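Local atomic coordinates of hypothetical protein (Vibrio cholerae, PDB entry 2V1L), a protein that is of unknown function, is encoded on a Vibrio cholerae pathogenicity island and shares structural homology with the human p32 protein. Residues H10-K15 and E121-W126; H58-A63 and I77-Y82. One frame throughout, in Å; residues are numbered along the deposited sequence.

Contact 1: residues H10-K15 and E121-W126; sequences HLPISK and ELYQLW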
loop_
_atom_site.group_PDB
_atom_site.type_symbol
_atom_site.label_atom_id
_atom_site.label_comp_id
_atom_site.label_asym_id
_atom_site.label_seq_id
_atom_site.Cartn_x
_atom_site.Cartn_y
_atom_site.Cartn_z
ATOM N N HIS A 10 3.517 0.010 -13.576
ATOM C CA HIS A 10 4.433 1.049 -14.069
ATOM C C HIS A 10 5.259 1.701 -12.961
ATOM O O HIS A 10 6.017 2.640 -13.210
ATOM C CB HIS A 10 3.658 2.117 -14.864
ATOM C CG HIS A 10 3.034 1.594 -16.125
ATOM N ND1 HIS A 10 3.498 1.927 -17.380
ATOM C CD2 HIS A 10 2.002 0.737 -16.322
ATOM C CE1 HIS A 10 2.770 1.311 -18.296
ATOM N NE2 HIS A 10 1.861 0.577 -17.680
ATOM N N LEU A 11 5.100 1.199 -11.740
ATOM C CA LEU A 11 5.921 1.618 -10.605
ATOM C C LEU A 11 6.870 0.482 -10.208
ATOM O O LEU A 11 6.510 -0.684 -10.326
ATOM C CB LEU A 11 5.029 2.041 -9.432
ATOM C CG LEU A 11 4.341 3.402 -9.605
ATOM C CD1 LEU A 11 3.483 3.711 -8.409
ATOM C CD2 LEU A 11 5.348 4.522 -9.867
ATOM N N PRO A 12 8.086 0.815 -9.737
ATOM C CA PRO A 12 9.058 -0.231 -9.444
ATOM C C PRO A 12 8.773 -0.978 -8.131
ATOM O O PRO A 12 9.540 -0.854 -7.161
ATOM C CB PRO A 12 10.370 0.545 -9.369
ATOM C CG PRO A 12 9.985 1.876 -8.890
ATOM C CD PRO A 12 8.624 2.156 -9.442
ATOM N N ILE A 13 7.672 -1.738 -8.116
ATOM C CA ILE A 13 7.325 -2.586 -6.987
ATOM C C ILE A 13 8.445 -3.616 -6.821
ATOM O O ILE A 13 8.860 -4.263 -7.798
ATOM C CB ILE A 13 5.934 -3.265 -7.155
ATOM C CG1 ILE A 13 4.829 -2.195 -7.301
ATOM C CG2 ILE A 13 5.586 -4.139 -5.953
ATOM C CD1 ILE A 13 3.456 -2.751 -7.623
ATOM N N SER A 14 8.935 -3.733 -5.584
ATOM C CA SER A 14 10.069 -4.589 -5.231
ATOM C C SER A 14 9.722 -6.033 -5.046
ATOM O O SER A 14 8.598 -6.383 -4.632
ATOM C CB SER A 14 10.674 -4.122 -3.906
ATOM O OG SER A 14 11.478 -2.987 -4.140
ATOM N N LYS A 15 10.731 -6.872 -5.292
ATOM C CA LYS A 15 10.688 -8.280 -4.891
ATOM C C LYS A 15 10.365 -8.479 -3.402
ATOM O O LYS A 15 9.482 -9.265 -3.076
ATOM C CB LYS A 15 11.980 -8.996 -5.306
ATOM C CG LYS A 15 12.022 -9.235 -6.799
ATOM C CD LYS A 15 13.360 -9.785 -7.215
ATOM C CE LYS A 15 13.203 -10.632 -8.452
ATOM N NZ LYS A 15 12.450 -11.869 -8.089
ATOM N N GLU A 121 9.752 8.193 -7.566
ATOM C CA GLU A 121 10.539 8.522 -6.374
ATOM C C GLU A 121 9.679 8.462 -5.108
ATOM O O GLU A 121 10.088 7.903 -4.083
ATOM C CB GLU A 121 11.174 9.904 -6.524
ATOM C CG GLU A 121 11.971 10.396 -5.276
ATOM C CD GLU A 121 13.355 9.717 -5.105
ATOM O OE1 GLU A 121 13.908 9.204 -6.114
ATOM O OE2 GLU A 121 13.881 9.693 -3.957
ATOM N N LEU A 122 8.466 9.008 -5.206
ATOM C CA LEU A 122 7.520 8.945 -4.118
ATOM C C LEU A 122 7.227 7.473 -3.758
ATOM O O LEU A 122 7.219 7.104 -2.591
ATOM C CB LEU A 122 6.258 9.666 -4.565
ATOM C CG LEU A 122 5.138 10.089 -3.669
ATOM C CD1 LEU A 122 5.602 11.154 -2.679
ATOM C CD2 LEU A 122 4.029 10.626 -4.592
ATOM N N TYR A 123 6.970 6.638 -4.757
ATOM C CA TYR A 123 6.654 5.231 -4.495
ATOM C C TYR A 123 7.846 4.468 -3.849
ATOM O O TYR A 123 7.686 3.679 -2.905
ATOM C CB TYR A 123 6.213 4.498 -5.763
ATOM C CG TYR A 123 5.949 3.056 -5.408
ATOM C CD1 TYR A 123 4.748 2.687 -4.830
ATOM C CD2 TYR A 123 6.956 2.083 -5.524
ATOM C CE1 TYR A 123 4.529 1.369 -4.415
ATOM C CE2 TYR A 123 6.719 0.769 -5.137
ATOM C CZ TYR A 123 5.522 0.446 -4.575
ATOM O OH TYR A 123 5.275 -0.839 -4.154
ATOM N N GLN A 124 9.044 4.715 -4.358
ATOM C CA GLN A 124 10.228 4.027 -3.859
ATOM C C GLN A 124 10.507 4.367 -2.408
ATOM O O GLN A 124 10.896 3.502 -1.650
ATOM C CB GLN A 124 11.453 4.417 -4.696
ATOM C CG GLN A 124 11.445 3.765 -6.077
ATOM C CD GLN A 124 12.663 4.189 -6.845
ATOM O OE1 GLN A 124 13.118 5.337 -6.726
ATOM N NE2 GLN A 124 13.235 3.257 -7.602
ATOM N N LEU A 125 10.352 5.631 -2.065
ATOM C CA LEU A 125 10.484 6.070 -0.693
ATOM C C LEU A 125 9.400 5.515 0.185
ATOM O O LEU A 125 9.700 5.009 1.239
ATOM C CB LEU A 125 10.518 7.599 -0.584
ATOM C CG LEU A 125 11.777 8.253 -1.136
ATOM C CD1 LEU A 125 11.458 9.708 -1.557
ATOM C CD2 LEU A 125 12.911 8.248 -0.129
ATOM N N TRP A 126 8.137 5.644 -0.234
ATOM C CA TRP A 126 7.026 5.044 0.510
ATOM C C TRP A 126 7.273 3.548 0.786
ATOM O O TRP A 126 7.070 3.065 1.926
ATOM C CB TRP A 126 5.684 5.173 -0.252
ATOM C CG TRP A 126 4.626 4.471 0.524
ATOM C CD1 TRP A 126 3.967 4.959 1.602
ATOM C CD2 TRP A 126 4.198 3.108 0.365
ATOM N NE1 TRP A 126 3.119 4.003 2.106
ATOM C CE2 TRP A 126 3.241 2.857 1.364
ATOM C CE3 TRP A 126 4.503 2.092 -0.545
ATOM C CZ2 TRP A 126 2.589 1.631 1.481
ATOM C CZ3 TRP A 126 3.873 0.855 -0.414
ATOM C CH2 TRP A 126 2.925 0.641 0.593
#

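Contact 2: residues H58-A63 and I77-Y82; sequences HPVEIA and ITDFAY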
loop_
_atom_site.group_PDB
_atom_site.type_symbol
_atom_site.label_atom_id
_atom_site.label_comp_id
_atom_site.label_asym_id
_atom_site.label_seq_id
_atom_site.Cartn_x
_atom_site.Cartn_y
_atom_site.Cartn_z
ATOM N N HIS A 58 1.081 5.207 10.056
ATOM C CA HIS A 58 -0.146 5.397 9.262
ATOM C C HIS A 58 -0.707 4.052 8.904
ATOM O O HIS A 58 0.053 3.150 8.524
ATOM C CB HIS A 58 0.116 6.163 7.952
ATOM C CG HIS A 58 0.595 7.572 8.120
ATOM N ND1 HIS A 58 0.971 8.353 7.045
ATOM C CD2 HIS A 58 0.787 8.335 9.223
ATOM C CE1 HIS A 58 1.367 9.540 7.477
ATOM N NE2 HIS A 58 1.258 9.558 8.795
ATOM N N PRO A 59 -2.045 3.896 8.966
ATOM C CA PRO A 59 -2.631 2.647 8.462
ATOM C C PRO A 59 -2.420 2.519 6.969
ATOM O O PRO A 59 -2.362 3.517 6.285
ATOM C CB PRO A 59 -4.144 2.806 8.736
ATOM C CG PRO A 59 -4.263 3.944 9.622
ATOM C CD PRO A 59 -3.065 4.822 9.499
ATOM N N VAL A 60 -2.336 1.295 6.463
ATOM C CA VAL A 60 -2.164 1.078 5.053
ATOM C C VAL A 60 -3.183 0.045 4.620
ATOM O O VAL A 60 -3.408 -0.932 5.324
ATOM C CB VAL A 60 -0.739 0.584 4.722
ATOM C CG1 VAL A 60 -0.658 0.105 3.342
ATOM C CG2 VAL A 60 0.326 1.686 4.990
ATOM N N GLU A 61 -3.785 0.279 3.453
ATOM C CA GLU A 61 -4.660 -0.674 2.771
ATOM C C GLU A 61 -4.129 -1.029 1.390
ATOM O O GLU A 61 -3.748 -0.150 0.610
ATOM C CB GLU A 61 -6.090 -0.102 2.659
ATOM C CG GLU A 61 -7.085 -1.065 2.030
ATOM C CD GLU A 61 -8.517 -0.549 2.036
ATOM O OE1 GLU A 61 -9.038 -0.222 3.124
ATOM O OE2 GLU A 61 -9.131 -0.499 0.937
ATOM N N ILE A 62 -4.104 -2.323 1.086
ATOM C CA ILE A 62 -3.691 -2.802 -0.214
ATOM C C ILE A 62 -4.763 -3.735 -0.786
ATOM O O ILE A 62 -5.251 -4.610 -0.081
ATOM C CB ILE A 62 -2.320 -3.542 -0.158
ATOM C CG1 ILE A 62 -1.229 -2.612 0.390
ATOM C CG2 ILE A 62 -1.964 -4.076 -1.564
ATOM C CD1 ILE A 62 -0.047 -3.308 1.103
ATOM N N ALA A 63 -5.107 -3.551 -2.064
ATOM C CA ALA A 63 -6.119 -4.381 -2.722
ATOM C C ALA A 63 -5.606 -5.175 -3.894
ATOM O O ALA A 63 -4.927 -4.664 -4.795
ATOM C CB ALA A 63 -7.321 -3.550 -3.156
ATOM N N ILE A 77 -2.740 0.897 -3.577
ATOM C CA ILE A 77 -2.117 0.973 -2.257
ATOM C C ILE A 77 -2.461 2.330 -1.675
ATOM O O ILE A 77 -2.195 3.335 -2.317
ATOM C CB ILE A 77 -0.555 0.840 -2.347
ATOM C CG1 ILE A 77 -0.164 -0.495 -2.965
ATOM C CG2 ILE A 77 0.089 0.991 -0.954
ATOM C CD1 ILE A 77 1.342 -0.623 -3.255
ATOM N N THR A 78 -3.039 2.352 -0.470
ATOM C CA THR A 78 -3.375 3.583 0.224
ATOM C C THR A 78 -2.801 3.630 1.630
ATOM O O THR A 78 -2.942 2.674 2.407
ATOM C CB THR A 78 -4.915 3.771 0.313
ATOM O OG1 THR A 78 -5.484 3.577 -0.988
ATOM C CG2 THR A 78 -5.281 5.189 0.774
ATOM N N ASP A 79 -2.185 4.774 1.935
ATOM C CA ASP A 79 -1.647 5.160 3.230
ATOM C C ASP A 79 -2.565 6.281 3.737
ATOM O O ASP A 79 -2.847 7.243 2.997
ATOM C CB ASP A 79 -0.206 5.678 3.015
ATOM C CG ASP A 79 0.398 6.311 4.236
ATOM O OD1 ASP A 79 -0.198 7.219 4.827
ATOM O OD2 ASP A 79 1.511 5.914 4.600
ATOM N N PHE A 80 -3.058 6.143 4.965
ATOM C CA PHE A 80 -4.011 7.113 5.525
ATOM C C PHE A 80 -3.360 7.819 6.681
ATOM O O PHE A 80 -2.493 7.248 7.338
ATOM C CB PHE A 80 -5.266 6.439 6.072
ATOM C CG PHE A 80 -5.989 5.571 5.087
ATOM C CD1 PHE A 80 -7.088 6.053 4.399
ATOM C CD2 PHE A 80 -5.596 4.234 4.888
ATOM C CE1 PHE A 80 -7.767 5.233 3.518
ATOM C CE2 PHE A 80 -6.265 3.418 4.023
ATOM C CZ PHE A 80 -7.344 3.906 3.326
ATOM N N ALA A 81 -3.786 9.056 6.934
ATOM C CA ALA A 81 -3.318 9.820 8.068
ATOM C C ALA A 81 -4.404 10.779 8.548
ATOM O O ALA A 81 -5.310 11.126 7.802
ATOM C CB ALA A 81 -2.037 10.590 7.717
ATOM N N TYR A 82 -4.285 11.196 9.805
ATOM C CA TYR A 82 -5.158 12.216 10.385
ATOM C C TYR A 82 -4.770 13.583 9.866
ATOM O O TYR A 82 -3.583 13.926 9.821
ATOM C CB TYR A 82 -5.083 12.194 11.914
ATOM C CG TYR A 82 -5.794 11.015 12.496
ATOM C CD1 TYR A 82 -7.184 10.937 12.458
ATOM C CD2 TYR A 82 -5.086 9.965 13.071
ATOM C CE1 TYR A 82 -7.863 9.848 12.978
ATOM C CE2 TYR A 82 -5.747 8.862 13.594
ATOM C CZ TYR A 82 -7.140 8.811 13.545
ATOM O OH TYR A 82 -7.811 7.724 14.057
#

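Contact 1: residues H10-K15 and E121-W126
L11 meets Y123 chiefly with its CD1 methyl. This CD1 lies 3.9 Å from Y123 CB and equally near the ring, approaching obliquely, while L11 CB stands over the rim of one ring face. P12 follows as the centre of an inverse gamma turn, closed by a bond of 2.7 Å from I13 N to L11 O. The turn places P12 O at the edge of the Y123 ring, near its plane, 3.8 Å from CE2. The pyrrolidine ring reaches mainly to Q124. Its CG touches Q124 CG at 3.7 Å, and the two side chains cross at about a right angle. I13 reaches the far end of the tyrosine: its CG1 is 3.5 Å from Y123 OH. With CG anti to the backbone N (chi1 178°), the Y123 ring is directed from the helix toward the loop. Y123 OH is hydrogen-bonded to E127, one turn further along the helix, and the same carboxylate takes a bond from S14 OG. The loop lies against helix 117-135 just before helix 15-29 begins. Y123 also packs on F17 of helix 15-29, on I77 of strand 72-82 and, edge-to-face, on F96. Its ring thus touches both helices and the sheet.

Contact 2: residues H58-A63 and I77-Y82
E61 and T78 form the hydrogen-bonded pair of two antiparallel strands. E61 N donates to T78 O at 2.7 Å, and T78 N donates to E61 O at 2.8 Å. F80 N to P59 O, 3.0 Å, carries the pairing back beyond the start of strand 60-63. V60 with D79 and I62 with I77 are the non-hydrogen-bonded pairs. A close CA-H...O contact, V60 CA to T78 O at 3.2 Å, lies between the main bonds.

One side-chain bond crosses the pair. H58 ND1 donates to the syn lone pair of D79 OD1 over 2.8 Å. The bond is bent, with an angle of 141° at the hydrogen, and the oxygen sits 19° out of the imidazole plane. Ring and carboxylate planes are nearly perpendicular, 82° apart. D79 CG lies anti to its own backbone N, which carries the carboxylate off the sheet on the side of V60 and I77, within reach of the histidine. The bond should favour the ND1-protonated form of H58. A CH-pi contact adds to the grip: A81 CB sits over the centre of one imidazole face, 3.6 Å from the centroid.

The apolar contacts fall on both faces of the sheet. I62 and I77 lie side by side and point the same way, with I62 CG1 4.1 Å from I77 CG2. V60 is on their face, which packs against helix 117-135 through F130, Y123 and W126. On the other face E61 CB meets the edge of the F80 ring, and T78 CG2 lies over the rim of one ring face. The polar ends there have further partners: E61 bonds to Y76, and T78 OG1 to D95.

Strands 60-66 and 72-82 make a beta hairpin inside a larger antiparallel sheet backed by a helix, in a protein with structural homology to human p32.

From the N terminus, the loop 10-15 comes first and leads into helix 15-29. The chain then builds most of the sheet, including the hairpin of contact 2, which closes a short loop of 13 residues between 58-63 and 77-82. Contact 1 closes a far longer loop when helix 117-135 returns to the N-terminal segment. Contact 2 is thus nested inside contact 1. Their centres are about 15 Å apart, yet they touch through the helix. W126 CZ2 is 4.0 Å from V60 CG1, and Y123 CE1 is 3.9 Å from I77 CD1. Helix 117-135 therefore joins the N-terminal loop to the hairpin.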